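Local structure of putative ferritin-like diiron-carboxylate protein TM1526 (Thermotoga maritima, 1VJX) at residues A[25-30]-A[52-56]; A[33-37]-A[48-53]; A[69-73]-A[125-131]; A[101-106]-A[152-157]. The protein is of unknown function but probably binds metal ions and may act as an oxidoreductase, as ferritin-like diiron-carboxylate proteins of the rubrerythrin family do. All blocks are in the same frame, centred on the assembly; numbering follows the deposited sequence. Where two conformers were deposited one is given.

The four contacts sample the length of one ferritin-like helical bundle. Contacts 1 and 2 follow each other along the seam between helices 15-36 and 43-68, with centres about 8 Å apart, and share Ala52 and Asp53. Contact 1 holds Glu26 and Glu55, which probably belong to a diiron-carboxylate site. Contact 2 runs on into contact 4, about 15 Å away between centres, because the Phe48 ring reaches Leu101, Val104 and Met152. Contact 3 closes the far end: its centre lies about 31 Å from that of contact 2 and 38 Å from that of contact 4, which joins the opposite end of helix 129-156 to helix 101-125.

Contact 1: residues A[25-30]-A[52-56]; sequences LEEEGE and ADQER
Glu30 lies over the turn of helix 43-68 that carries Ala52, Glu55 and Arg56, and here the backbones almost meet, with CA of Glu30 4.1 Å from CA of Ala52. The Ala52 methyl presses on the Glu30 carbonyl, CB to O 3.4 Å, while CB of Glu55 sits 3.7 Å from N of Glu30. Helix axes only 7.8 Å apart in these segments demand small residues: alanine serves on one side and Gly29 on the other, where a CB would fall 2.5 Å from OE2 of Glu55.

The two segments run antiparallel, at 159°, as a pair within the ferritin-like four-helix bundle. Glu55 opens an ExxH pattern completed by His58, which hydrogen-bonds to OE1 of Glu26. That same OE1 lies 3.0 Å from OE1 of Glu55, with the carboxylate planes 55° apart and no hydrogen bond between them. Both chains bend at chi2 to bring their acid groups together near Glu142 of helix 129-156, a cluster of oxygens consistent with a diiron-carboxylate site.

The outer side is looser. Glu30 stretches out, CG anti to the backbone N (chi1 163°), and its OE2 touches the Arg56 chain at CG, 3.6 Å away, instead of pairing with the guanidinium; a long, weak ion pair joins OE2 to Arg34. The Arg56 guanidinium turns off to grip Asp53 side-on, NE to OD1, and NH2 to OD2 at 3.2 Å and nearly straight, while NH1 pairs with Glu60. With Arg56 cut back to an alanine, Asp53 and Glu60 would probably lose the cation they share, and Glu30 OE2 the CG it rests on.

Contact 2: residues A[33-37]-A[48-53]; sequences YRELS and FLELAD
In the four-helix bundle of this ferritin-like protein, helices 15-36 and 43-68 form an antiparallel pair, and Tyr33 and Phe48 fill the seam between them close to the turn that joins the helices. Both residues direct their CB at the other helix. CB of Tyr33 rests 3.3 Å from the carbonyl oxygen of Phe48, and CB of Phe48 lies equally near the Tyr33 carbonyl, so each ring leaves its helix tight against the other backbone. The two side chains then cross at about a right angle, with their CD1 atoms 4.0 Å apart.

Each ring takes an aliphatic group over one face. CB of Leu51 sits above the Tyr33 ring, 4.1 Å from its centroid, and CD1 of Leu36 does the same for Phe48 at 4.2 Å; both CH-pi contacts lie 24° off the ring normal. Flat rings suit these positions because they fill the thin layer between neighbouring helices, while leucine branches cover their faces. Beyond the seam, Leu149 of helix 129-156 packs on Tyr33 and Leu51, and Leu101 and Val104 of helix 101-125 pack on Phe48.

The side turned to solvent carries Arg34, which occupies two conformers. In one, CG stands anti to the backbone N (chi1 -150°), the chain crosses that of Leu49, CG to CD2 3.8 Å, and the Ala52 methyl lies over the guanidinium, contacts less certain for that reason. Asp53 stays beyond salt-bridge range of it and pairs with Arg56. OG of Ser37 hydrogen-bonds back to the Arg34 carbonyl oxygen and touches CD2 of Leu49 at 3.4 Å.

Contact 3: residues A[69-73]-A[125-131]; sequences ENWDE and GLVNSDA
The carboxylate of Glu73 has CD2 of Leu126 over one face, 3.6 Å from the Glu73 CD, while on the opposite face the backbone N of Asn128 meets OE2 from 35° above the plane. The third approach to this group is by N of Val127, which takes the anti lone pair of the same OE2. These bonds tie the short helix 71-74 to the turn between helices 101-125 and 129-156, closing one end of the ferritin-like bundle. OE2 thus receives two peptide N-H groups, from Val127 N at 2.6 Å and from Asn128 N at 2.9 Å, the latter nearly straight at 174°. Glutamate suits the place because its chain, extended with CG anti to the backbone N (chi1 179°), is long enough to cross to the turn. Replacing Glu73 by an alanine would probably leave both N-H groups without this acceptor and let the turn move.

Asn128 is the N-cap of helix 129-156: its OD1 accepts from Asp130 N at 2.6 Å and, weakly, from Ala131 N. The amide nitrogen on its other branch makes a weak bond to OE1 of Glu69, whose carboxylate plane is turned obliquely to the amide. On the facing segment Asn70 caps helix 71-74 through OD1 and the Glu73 N. A water bridges the two backbones, donating to Gly125 O at 2.7 Å and to Glu73 O at 3.2 Å.

Contact 4: residues A[101-106]-A[152-157]; sequences LKEVLD and MKREST
Lys153 reaches from near the C-terminal end of helix 129-156 to Asp106 on helix 101-125, two helices of the ferritin-like bundle whose segments here run antiparallel at 167°. Its CB lies 4.1 Å from CD1 of Leu105. The chain leaves with CG anti to the backbone N and runs extended, so that CD and then CE draw up to OD1 of Asp106; a bend at the last torsion (chi4 68°) sets NZ 2.9 Å from that oxygen, on its syn lone pair. Lysine fits because its CB can rest beside leucine while its long chain carries the charge out to the aspartate.

Asp106 also holds Lys102 of its own helix, whose NZ meets OD2 at 3.2 Å, again on the syn side. The two lysine NZ atoms lie 4.1 Å apart, a proximity that the shared carboxylate probably offsets.

Inward, CD1 of Leu105 wedges against the start of segment 152-157, 3.6 Å from CB of Met152, a selenomethionine in this crystal. The terminal methyl of that residue meets Leu101, CE to CD1 3.9 Å, and Ile44, Thr47 and Phe48 of helix 43-68 cover it. The other branch of Leu101, CD2, lies against the Ser156 carbonyl oxygen, and CG2 of Thr157 packs on CB of Lys102 at 3.6 Å. One residue before the C-terminus, Ser156 OG bonds back to Met152 O at 3.2 Å, in the carbonyl plane and on a lone pair.

Contact 1: residues A[25-30]-A[52-56]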
loop_
_atom_site.group_PDB
_atom_site.type_symbol
_atom_site.label_atom_id
_atom_site.label_comp_id
_atom_site.label_asym_id
_atom_site.label_seq_id
_atom_site.Cartn_x
_atom_site.Cartn_y
_atom_site.Cartn_z
ATOM N N LEU A 25 3.463 3.221 3.421
ATOM C CA LEU A 25 2.326 2.359 3.244
ATOM C C LEU A 25 2.771 1.024 2.630
ATOM O O LEU A 25 2.339 -0.026 3.095
ATOM C CB LEU A 25 1.217 3.034 2.408
ATOM C CG LEU A 25 0.531 4.270 3.035
ATOM C CD1 LEU A 25 -0.580 4.834 2.130
ATOM C CD2 LEU A 25 -0.028 3.997 4.420
ATOM N N GLU A 26 3.686 1.068 1.652
ATOM C CA GLU A 26 4.219 -0.148 1.028
ATOM C C GLU A 26 5.125 -0.936 1.975
ATOM O O GLU A 26 5.085 -2.161 2.003
ATOM C CB GLU A 26 4.960 0.180 -0.263
ATOM C CG GLU A 26 4.060 0.730 -1.360
ATOM C CD GLU A 26 3.152 -0.297 -2.027
ATOM O OE1 GLU A 26 3.270 -1.495 -1.726
ATOM O OE2 GLU A 26 2.322 0.110 -2.893
ATOM N N GLU A 27 5.947 -0.231 2.739
ATOM C CA GLU A 27 6.775 -0.858 3.772
ATOM C C GLU A 27 5.930 -1.505 4.883
ATOM O O GLU A 27 6.250 -2.578 5.375
ATOM C CB GLU A 27 7.737 0.174 4.387
ATOM C CG GLU A 27 8.810 0.688 3.424
ATOM C CD GLU A 27 9.677 1.826 3.988
ATOM O OE1 GLU A 27 9.281 2.526 4.943
ATOM O OE2 GLU A 27 10.805 2.013 3.484
ATOM N N GLU A 28 4.884 -0.823 5.308
ATOM C CA GLU A 28 4.057 -1.331 6.393
ATOM C C GLU A 28 3.188 -2.474 5.910
ATOM O O GLU A 28 2.984 -3.421 6.644
ATOM C CB GLU A 28 3.236 -0.204 7.054
ATOM C CG GLU A 28 4.106 0.708 7.926
ATOM C CD GLU A 28 4.684 -0.031 9.132
ATOM O OE1 GLU A 28 3.870 -0.624 9.898
ATOM O OE2 GLU A 28 5.944 -0.039 9.325
ATOM N N GLY A 29 2.740 -2.385 4.671
ATOM C CA GLY A 29 1.991 -3.433 4.030
ATOM C C GLY A 29 2.759 -4.733 3.901
ATOM O O GLY A 29 2.191 -5.831 4.115
ATOM N N GLU A 30 4.037 -4.617 3.546
ATOM C CA GLU A 30 4.943 -5.762 3.489
ATOM C C GLU A 30 4.951 -6.474 4.836
ATOM O O GLU A 30 4.809 -7.695 4.901
ATOM C CB GLU A 30 6.379 -5.338 3.090
ATOM C CG GLU A 30 7.461 -6.394 3.395
ATOM C CD GLU A 30 8.875 -6.010 2.951
ATOM O OE1 GLU A 30 9.123 -4.832 2.670
ATOM O OE2 GLU A 30 9.756 -6.883 2.875
ATOM N N ALA A 52 3.326 -9.676 0.397
ATOM C CA ALA A 52 4.444 -9.032 1.111
ATOM C C ALA A 52 5.644 -8.729 0.203
ATOM O O ALA A 52 6.175 -7.637 0.261
ATOM C CB ALA A 52 4.879 -9.875 2.304
ATOM N N ASP A 53 6.056 -9.682 -0.631
ATOM C CA ASP A 53 7.155 -9.480 -1.570
ATOM C C ASP A 53 6.786 -8.423 -2.593
ATOM O O ASP A 53 7.605 -7.609 -2.960
ATOM C CB ASP A 53 7.492 -10.780 -2.300
ATOM C CG ASP A 53 8.967 -10.849 -2.764
ATOM O OD1 ASP A 53 9.896 -10.842 -1.897
ATOM O OD2 ASP A 53 9.291 -10.928 -3.977
ATOM N N GLN A 54 5.539 -8.440 -3.061
ATOM C CA GLN A 54 5.071 -7.427 -4.020
ATOM C C GLN A 54 5.125 -6.029 -3.444
ATOM O O GLN A 54 5.592 -5.093 -4.108
ATOM C CB GLN A 54 3.641 -7.764 -4.498
ATOM C CG GLN A 54 3.648 -8.977 -5.419
ATOM C CD GLN A 54 2.295 -9.605 -5.641
ATOM O OE1 GLN A 54 1.258 -8.947 -5.520
ATOM N NE2 GLN A 54 2.299 -10.876 -5.988
ATOM N N GLU A 55 4.626 -5.890 -2.212
ATOM C CA GLU A 55 4.680 -4.610 -1.487
ATOM C C GLU A 55 6.112 -4.120 -1.300
ATOM O O GLU A 55 6.382 -2.922 -1.423
ATOM C CB GLU A 55 4.046 -4.724 -0.111
ATOM C CG GLU A 55 2.575 -5.031 -0.086
ATOM C CD GLU A 55 1.706 -3.903 -0.607
ATOM O OE1 GLU A 55 1.473 -3.864 -1.827
ATOM O OE2 GLU A 55 1.235 -3.082 0.215
ATOM N N ARG A 56 7.003 -5.048 -0.964
ATOM C CA ARG A 56 8.451 -4.799 -0.904
ATOM C C ARG A 56 8.958 -4.084 -2.163
ATOM O O ARG A 56 9.456 -2.935 -2.100
ATOM C CB ARG A 56 9.195 -6.117 -0.723
ATOM C CG ARG A 56 10.704 -5.975 -0.466
ATOM C CD ARG A 56 11.461 -7.318 -0.465
ATOM N NE ARG A 56 11.188 -8.079 -1.686
ATOM C CZ ARG A 56 11.819 -7.908 -2.851
ATOM N NH1 ARG A 56 12.796 -7.016 -2.984
ATOM N NH2 ARG A 56 11.484 -8.650 -3.901
#

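Contact 2: residues A[33-37]-A[48-53]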
loop_
_atom_site.group_PDB
_atom_site.type_symbol
_atom_site.label_atom_id
_atom_site.label_comp_id
_atom_site.label_asym_id
_atom_site.label_seq_id
_atom_site.Cartn_x
_atom_site.Cartn_y
_atom_site.Cartn_z
ATOM N N TYR A 33 1.520 -8.157 5.833
ATOM C CA TYR A 33 1.233 -9.404 5.106
ATOM C C TYR A 33 2.182 -10.542 5.517
ATOM O O TYR A 33 1.758 -11.706 5.614
ATOM C CB TYR A 33 1.220 -9.191 3.583
ATOM C CG TYR A 33 0.106 -8.287 3.068
ATOM C CD1 TYR A 33 -1.224 -8.495 3.436
ATOM C CD2 TYR A 33 0.381 -7.253 2.170
ATOM C CE1 TYR A 33 -2.237 -7.680 2.954
ATOM C CE2 TYR A 33 -0.618 -6.433 1.675
ATOM C CZ TYR A 33 -1.930 -6.642 2.068
ATOM O OH TYR A 33 -2.937 -5.826 1.571
ATOM N N ARG A 34 3.434 -10.197 5.791
ATOM C CA ARG A 34 4.412 -11.182 6.207
ATOM C C ARG A 34 4.080 -11.689 7.629
ATOM O O ARG A 34 4.102 -12.891 7.876
ATOM C CB ARG A 34 5.838 -10.608 6.113
ATOM C CG ARG A 34 6.890 -11.659 5.820
ATOM C CD ARG A 34 8.312 -11.137 5.757
ATOM N NE ARG A 34 8.631 -10.400 4.529
ATOM C CZ ARG A 34 8.856 -10.956 3.347
ATOM N NH1 ARG A 34 8.742 -12.278 3.189
ATOM N NH2 ARG A 34 9.170 -10.188 2.306
ATOM N N GLU A 35 3.760 -10.767 8.537
ATOM C CA GLU A 35 3.284 -11.108 9.885
ATOM C C GLU A 35 1.945 -11.873 9.861
ATOM O O GLU A 35 1.755 -12.799 10.643
ATOM C CB GLU A 35 3.159 -9.851 10.765
ATOM C CG GLU A 35 4.509 -9.290 11.242
ATOM C CD GLU A 35 4.438 -7.900 11.908
ATOM O OE1 GLU A 35 3.958 -6.922 11.281
ATOM O OE2 GLU A 35 4.889 -7.776 13.061
ATOM N N LEU A 36 1.023 -11.497 8.973
ATOM C CA LEU A 36 -0.246 -12.218 8.857
ATOM C C LEU A 36 -0.019 -13.671 8.467
ATOM O O LEU A 36 -0.779 -14.571 8.892
ATOM C CB LEU A 36 -1.172 -11.583 7.816
ATOM C CG LEU A 36 -1.958 -10.308 8.127
ATOM C CD1 LEU A 36 -2.857 -10.034 6.934
ATOM C CD2 LEU A 36 -2.789 -10.425 9.389
ATOM N N SER A 37 1.016 -13.904 7.653
ATOM C CA SER A 37 1.307 -15.244 7.161
ATOM C C SER A 37 1.684 -16.201 8.294
ATOM O O SER A 37 1.706 -17.409 8.114
ATOM C CB SER A 37 2.415 -15.191 6.118
ATOM O OG SER A 37 3.683 -15.074 6.727
ATOM N N PHE A 48 -0.297 -14.430 1.320
ATOM C CA PHE A 48 0.122 -13.312 2.131
ATOM C C PHE A 48 1.605 -13.030 1.916
ATOM O O PHE A 48 2.023 -11.900 1.963
ATOM C CB PHE A 48 -0.156 -13.585 3.615
ATOM C CG PHE A 48 -1.587 -13.450 3.998
ATOM C CD1 PHE A 48 -2.340 -12.367 3.578
ATOM C CD2 PHE A 48 -2.192 -14.398 4.789
ATOM C CE1 PHE A 48 -3.683 -12.251 3.930
ATOM C CE2 PHE A 48 -3.530 -14.273 5.146
ATOM C CZ PHE A 48 -4.266 -13.191 4.715
ATOM N N LEU A 49 2.400 -14.063 1.692
ATOM C CA LEU A 49 3.834 -13.861 1.506
ATOM C C LEU A 49 4.126 -13.242 0.137
ATOM O O LEU A 49 5.035 -12.420 0.014
ATOM C CB LEU A 49 4.620 -15.160 1.698
ATOM C CG LEU A 49 4.762 -15.614 3.147
ATOM C CD1 LEU A 49 5.255 -17.081 3.226
ATOM C CD2 LEU A 49 5.691 -14.691 3.952
ATOM N N GLU A 50 3.370 -13.654 -0.881
ATOM C CA GLU A 50 3.487 -13.057 -2.205
ATOM C C GLU A 50 3.155 -11.584 -2.114
ATOM O O GLU A 50 3.906 -10.753 -2.607
ATOM C CB GLU A 50 2.580 -13.748 -3.227
ATOM C CG GLU A 50 3.293 -14.875 -3.960
ATOM C CD GLU A 50 2.344 -15.979 -4.455
ATOM O OE1 GLU A 50 1.147 -15.658 -4.722
ATOM O OE2 GLU A 50 2.799 -17.158 -4.583
ATOM N N LEU A 51 2.028 -11.283 -1.471
ATOM C CA LEU A 51 1.576 -9.914 -1.279
ATOM C C LEU A 51 2.661 -9.093 -0.603
ATOM O O LEU A 51 2.916 -7.981 -1.018
ATOM C CB LEU A 51 0.247 -9.872 -0.497
ATOM C CG LEU A 51 -0.987 -10.467 -1.195
ATOM C CD1 LEU A 51 -2.252 -10.316 -0.368
ATOM C CD2 LEU A 51 -1.205 -9.810 -2.515
ATOM N N ALA A 52 3.326 -9.676 0.397
ATOM C CA ALA A 52 4.444 -9.032 1.111
ATOM C C ALA A 52 5.644 -8.729 0.203
ATOM O O ALA A 52 6.175 -7.637 0.261
ATOM C CB ALA A 52 4.879 -9.875 2.304
ATOM N N ASP A 53 6.056 -9.682 -0.631
ATOM C CA ASP A 53 7.155 -9.480 -1.570
ATOM C C ASP A 53 6.786 -8.423 -2.593
ATOM O O ASP A 53 7.605 -7.609 -2.960
ATOM C CB ASP A 53 7.492 -10.780 -2.300
ATOM C CG ASP A 53 8.967 -10.849 -2.764
ATOM O OD1 ASP A 53 9.896 -10.842 -1.897
ATOM O OD2 ASP A 53 9.291 -10.928 -3.977
#

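Contact 3: residues A[69-73]-A[125-131]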
loop_
_atom_site.group_PDB
_atom_site.type_symbol
_atom_site.label_atom_id
_atom_site.label_comp_id
_atom_site.label_asym_id
_atom_site.label_seq_id
_atom_site.Cartn_x
_atom_site.Cartn_y
_atom_site.Cartn_z
ATOM N N GLU A 69 13.420 11.677 -8.836
ATOM C CA GLU A 69 12.529 12.661 -9.468
ATOM C C GLU A 69 13.056 14.110 -9.343
ATOM O O GLU A 69 13.659 14.483 -8.331
ATOM C CB GLU A 69 11.100 12.560 -8.936
ATOM C CG GLU A 69 10.265 11.427 -9.544
ATOM C CD GLU A 69 10.411 11.296 -11.045
ATOM O OE1 GLU A 69 9.800 12.072 -11.768
ATOM O OE2 GLU A 69 11.125 10.392 -11.507
ATOM N N ASN A 70 12.843 14.935 -10.356
ATOM C CA ASN A 70 13.421 16.294 -10.319
ATOM C C ASN A 70 12.828 17.145 -9.137
ATOM O O ASN A 70 11.642 17.058 -8.809
ATOM C CB ASN A 70 13.340 16.941 -11.734
ATOM C CG ASN A 70 12.793 18.367 -11.726
ATOM O OD1 ASN A 70 11.578 18.558 -11.633
ATOM N ND2 ASN A 70 13.681 19.370 -11.858
ATOM N N TRP A 71 13.676 17.912 -8.476
ATOM C CA TRP A 71 13.321 18.662 -7.261
ATOM C C TRP A 71 12.087 19.555 -7.434
ATOM O O TRP A 71 11.215 19.632 -6.580
ATOM C CB TRP A 71 14.547 19.482 -6.824
ATOM C CG TRP A 71 14.275 20.463 -5.771
ATOM C CD1 TRP A 71 14.393 21.822 -5.859
ATOM C CD2 TRP A 71 13.843 20.185 -4.434
ATOM N NE1 TRP A 71 14.070 22.399 -4.652
ATOM C CE2 TRP A 71 13.716 21.419 -3.768
ATOM C CE3 TRP A 71 13.571 19.014 -3.727
ATOM C CZ2 TRP A 71 13.323 21.509 -2.447
ATOM C CZ3 TRP A 71 13.164 19.109 -2.426
ATOM C CH2 TRP A 71 13.048 20.342 -1.795
ATOM N N ASP A 72 11.995 20.188 -8.585
ATOM C CA ASP A 72 10.856 21.017 -8.914
ATOM C C ASP A 72 9.535 20.295 -9.019
ATOM O O ASP A 72 8.495 20.854 -8.656
ATOM C CB ASP A 72 11.129 21.708 -10.229
ATOM C CG ASP A 72 12.179 22.760 -10.110
ATOM O OD1 ASP A 72 12.467 23.284 -8.988
ATOM O OD2 ASP A 72 12.780 23.116 -11.120
ATOM N N GLU A 73 9.559 19.061 -9.519
ATOM C CA GLU A 73 8.377 18.235 -9.487
ATOM C C GLU A 73 8.012 17.870 -8.038
ATOM O O GLU A 73 6.919 18.154 -7.547
ATOM C CB GLU A 73 8.597 16.938 -10.295
ATOM C CG GLU A 73 7.371 16.034 -10.262
ATOM C CD GLU A 73 7.542 14.709 -10.985
ATOM O OE1 GLU A 73 8.506 13.970 -10.682
ATOM O OE2 GLU A 73 6.690 14.410 -11.829
ATOM N N GLY A 125 -0.089 14.038 -9.123
ATOM C CA GLY A 125 0.843 15.122 -8.753
ATOM C C GLY A 125 2.167 15.065 -9.480
ATOM O O GLY A 125 2.956 16.042 -9.476
ATOM N N LEU A 126 2.438 13.895 -10.054
ATOM C CA LEU A 126 3.591 13.705 -10.880
ATOM C C LEU A 126 3.312 14.335 -12.236
ATOM O O LEU A 126 2.173 14.330 -12.730
ATOM C CB LEU A 126 3.962 12.237 -10.984
ATOM C CG LEU A 126 4.419 11.571 -9.677
ATOM C CD1 LEU A 126 4.307 10.009 -9.805
ATOM C CD2 LEU A 126 5.799 11.961 -9.337
ATOM N N VAL A 127 4.369 14.924 -12.790
ATOM C CA VAL A 127 4.345 15.685 -14.029
ATOM C C VAL A 127 5.137 14.937 -15.097
ATOM O O VAL A 127 4.811 14.992 -16.281
ATOM C CB VAL A 127 4.960 17.107 -13.782
ATOM C CG1 VAL A 127 5.813 17.587 -14.974
ATOM C CG2 VAL A 127 3.856 18.118 -13.450
ATOM N N ASN A 128 6.178 14.239 -14.669
ATOM C CA ASN A 128 6.977 13.411 -15.543
ATOM C C ASN A 128 6.126 12.177 -15.927
ATOM O O ASN A 128 5.557 11.515 -15.053
ATOM C CB ASN A 128 8.290 13.042 -14.843
ATOM C CG ASN A 128 8.945 11.840 -15.454
ATOM O OD1 ASN A 128 8.395 11.270 -16.409
ATOM N ND2 ASN A 128 10.120 11.425 -14.924
ATOM N N SER A 129 6.019 11.903 -17.229
ATOM C CA SER A 129 5.120 10.876 -17.757
ATOM C C SER A 129 5.625 9.446 -17.523
ATOM O O SER A 129 4.821 8.500 -17.528
ATOM C CB SER A 129 4.853 11.104 -19.258
ATOM O OG SER A 129 5.740 10.373 -20.119
ATOM N N ASP A 130 6.941 9.288 -17.348
ATOM C CA ASP A 130 7.551 8.004 -16.934
ATOM C C ASP A 130 7.218 7.640 -15.478
ATOM O O ASP A 130 6.831 6.481 -15.194
ATOM C CB ASP A 130 9.079 8.043 -17.084
ATOM C CG ASP A 130 9.585 7.491 -18.414
ATOM O OD1 ASP A 130 8.795 7.101 -19.362
ATOM O OD2 ASP A 130 10.831 7.447 -18.581
ATOM N N ALA A 131 7.425 8.606 -14.579
ATOM C CA ALA A 131 6.986 8.498 -13.192
ATOM C C ALA A 131 5.504 8.111 -13.121
ATOM O O ALA A 131 5.155 7.162 -12.434
ATOM C CB ALA A 131 7.220 9.789 -12.411
HETATM O O HOH W 1 4.488 18.255 -9.641
#

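Contact 4: residues A[101-106]-A[152-157]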
loop_
_atom_site.group_PDB
_atom_site.type_symbol
_atom_site.label_atom_id
_atom_site.label_comp_id
_atom_site.label_asym_id
_atom_site.label_seq_id
_atom_site.Cartn_x
_atom_site.Cartn_y
_atom_site.Cartn_z
ATOM N N LEU A 101 -9.589 -15.449 9.587
ATOM C CA LEU A 101 -9.222 -14.873 8.294
ATOM C C LEU A 101 -10.059 -13.636 8.026
ATOM O O LEU A 101 -9.541 -12.634 7.555
ATOM C CB LEU A 101 -9.377 -15.909 7.161
ATOM C CG LEU A 101 -8.855 -15.469 5.775
ATOM C CD1 LEU A 101 -7.330 -15.358 5.713
ATOM C CD2 LEU A 101 -9.385 -16.431 4.689
ATOM N N LYS A 102 -11.338 -13.711 8.382
ATOM C CA LYS A 102 -12.290 -12.611 8.213
ATOM C C LYS A 102 -11.846 -11.296 8.822
ATOM O O LYS A 102 -11.865 -10.277 8.157
ATOM C CB LYS A 102 -13.656 -12.987 8.824
ATOM C CG LYS A 102 -14.733 -11.878 8.775
ATOM C CD LYS A 102 -16.140 -12.407 9.160
ATOM C CE LYS A 102 -17.292 -11.470 8.714
ATOM N NZ LYS A 102 -17.067 -9.999 9.041
ATOM N N GLU A 103 -11.511 -11.302 10.106
ATOM C CA GLU A 103 -11.194 -10.048 10.777
ATOM C C GLU A 103 -9.922 -9.405 10.211
ATOM O O GLU A 103 -9.825 -8.209 10.061
ATOM C CB GLU A 103 -11.115 -10.249 12.289
ATOM C CG GLU A 103 -9.993 -11.103 12.819
ATOM C CD GLU A 103 -10.115 -11.252 14.334
ATOM O OE1 GLU A 103 -10.138 -10.174 15.022
ATOM O OE2 GLU A 103 -10.199 -12.419 14.829
ATOM N N VAL A 104 -8.993 -10.258 9.842
ATOM C CA VAL A 104 -7.717 -9.899 9.259
ATOM C C VAL A 104 -7.897 -9.305 7.844
ATOM O O VAL A 104 -7.330 -8.253 7.497
ATOM C CB VAL A 104 -6.840 -11.208 9.278
ATOM C CG1 VAL A 104 -6.018 -11.423 8.018
ATOM C CG2 VAL A 104 -5.999 -11.293 10.575
ATOM N N LEU A 105 -8.678 -9.994 7.030
ATOM C CA LEU A 105 -9.016 -9.519 5.707
ATOM C C LEU A 105 -9.799 -8.202 5.735
ATOM O O LEU A 105 -9.568 -7.307 4.912
ATOM C CB LEU A 105 -9.791 -10.595 4.945
ATOM C CG LEU A 105 -8.965 -11.756 4.391
ATOM C CD1 LEU A 105 -9.787 -12.593 3.582
ATOM C CD2 LEU A 105 -7.786 -11.268 3.554
ATOM N N ASP A 106 -10.708 -8.052 6.683
ATOM C CA ASP A 106 -11.483 -6.819 6.759
ATOM C C ASP A 106 -10.556 -5.653 6.916
ATOM O O ASP A 106 -10.725 -4.629 6.290
ATOM C CB ASP A 106 -12.496 -6.863 7.921
ATOM C CG ASP A 106 -13.765 -7.679 7.574
ATOM O OD1 ASP A 106 -14.050 -7.869 6.378
ATOM O OD2 ASP A 106 -14.519 -8.190 8.443
HETATM N N MSE A 152 -10.559 -13.985 -1.384
HETATM C CA MSE A 152 -10.367 -14.724 -0.141
HETATM C C MSE A 152 -11.504 -14.482 0.854
HETATM O O MSE A 152 -11.999 -15.425 1.466
HETATM C CB MSE A 152 -9.020 -14.366 0.494
HETATM C CG MSE A 152 -7.818 -14.888 -0.262
HETATM SE SE MSE A 152 -6.130 -14.178 0.440
HETATM C CE MSE A 152 -5.918 -15.261 2.069
ATOM N N LYS A 153 -11.927 -13.230 1.014
ATOM C CA LYS A 153 -13.062 -12.943 1.898
ATOM C C LYS A 153 -14.303 -13.729 1.486
ATOM O O LYS A 153 -14.978 -14.370 2.301
ATOM C CB LYS A 153 -13.403 -11.458 1.892
ATOM C CG LYS A 153 -14.418 -11.072 2.970
ATOM C CD LYS A 153 -14.828 -9.599 2.883
ATOM C CE LYS A 153 -16.155 -9.318 3.604
ATOM N NZ LYS A 153 -16.057 -9.466 5.095
ATOM N N ARG A 154 -14.609 -13.641 0.200
ATOM C CA ARG A 154 -15.829 -14.194 -0.359
ATOM C C ARG A 154 -15.823 -15.710 -0.260
ATOM O O ARG A 154 -16.847 -16.317 0.022
ATOM C CB ARG A 154 -15.900 -13.769 -1.817
ATOM C CG ARG A 154 -17.253 -13.849 -2.492
ATOM C CD ARG A 154 -17.147 -13.771 -4.008
ATOM N NE ARG A 154 -16.286 -14.845 -4.519
ATOM C CZ ARG A 154 -16.719 -16.048 -4.940
ATOM N NH1 ARG A 154 -18.027 -16.362 -4.956
ATOM N NH2 ARG A 154 -15.831 -16.954 -5.360
ATOM N N GLU A 155 -14.661 -16.311 -0.494
ATOM C CA GLU A 155 -14.519 -17.756 -0.601
ATOM C C GLU A 155 -14.302 -18.472 0.725
ATOM O O GLU A 155 -15.046 -19.389 1.087
ATOM C CB GLU A 155 -13.351 -18.078 -1.514
ATOM C CG GLU A 155 -13.627 -17.767 -2.974
ATOM C CD GLU A 155 -12.437 -18.083 -3.875
ATOM O OE1 GLU A 155 -11.266 -18.149 -3.343
ATOM O OE2 GLU A 155 -12.688 -18.261 -5.105
ATOM N N SER A 156 -13.273 -18.061 1.447
ATOM C CA SER A 156 -12.825 -18.813 2.602
ATOM C C SER A 156 -13.205 -18.119 3.914
ATOM O O SER A 156 -12.590 -18.346 4.973
ATOM C CB SER A 156 -11.319 -19.081 2.472
ATOM O OG SER A 156 -10.756 -18.370 1.376
ATOM N N THR A 157 -14.250 -17.294 3.849
ATOM C CA THR A 157 -14.699 -16.516 5.014
ATOM C C THR A 157 -16.237 -16.563 5.108
ATOM O O THR A 157 -16.801 -16.278 6.180
ATOM C CB THR A 157 -14.116 -15.053 4.938
ATOM O OG1 THR A 157 -12.848 -14.998 5.604
ATOM C CG2 THR A 157 -14.992 -13.988 5.653
ATOM O OXT THR A 157 -16.920 -16.917 4.127
#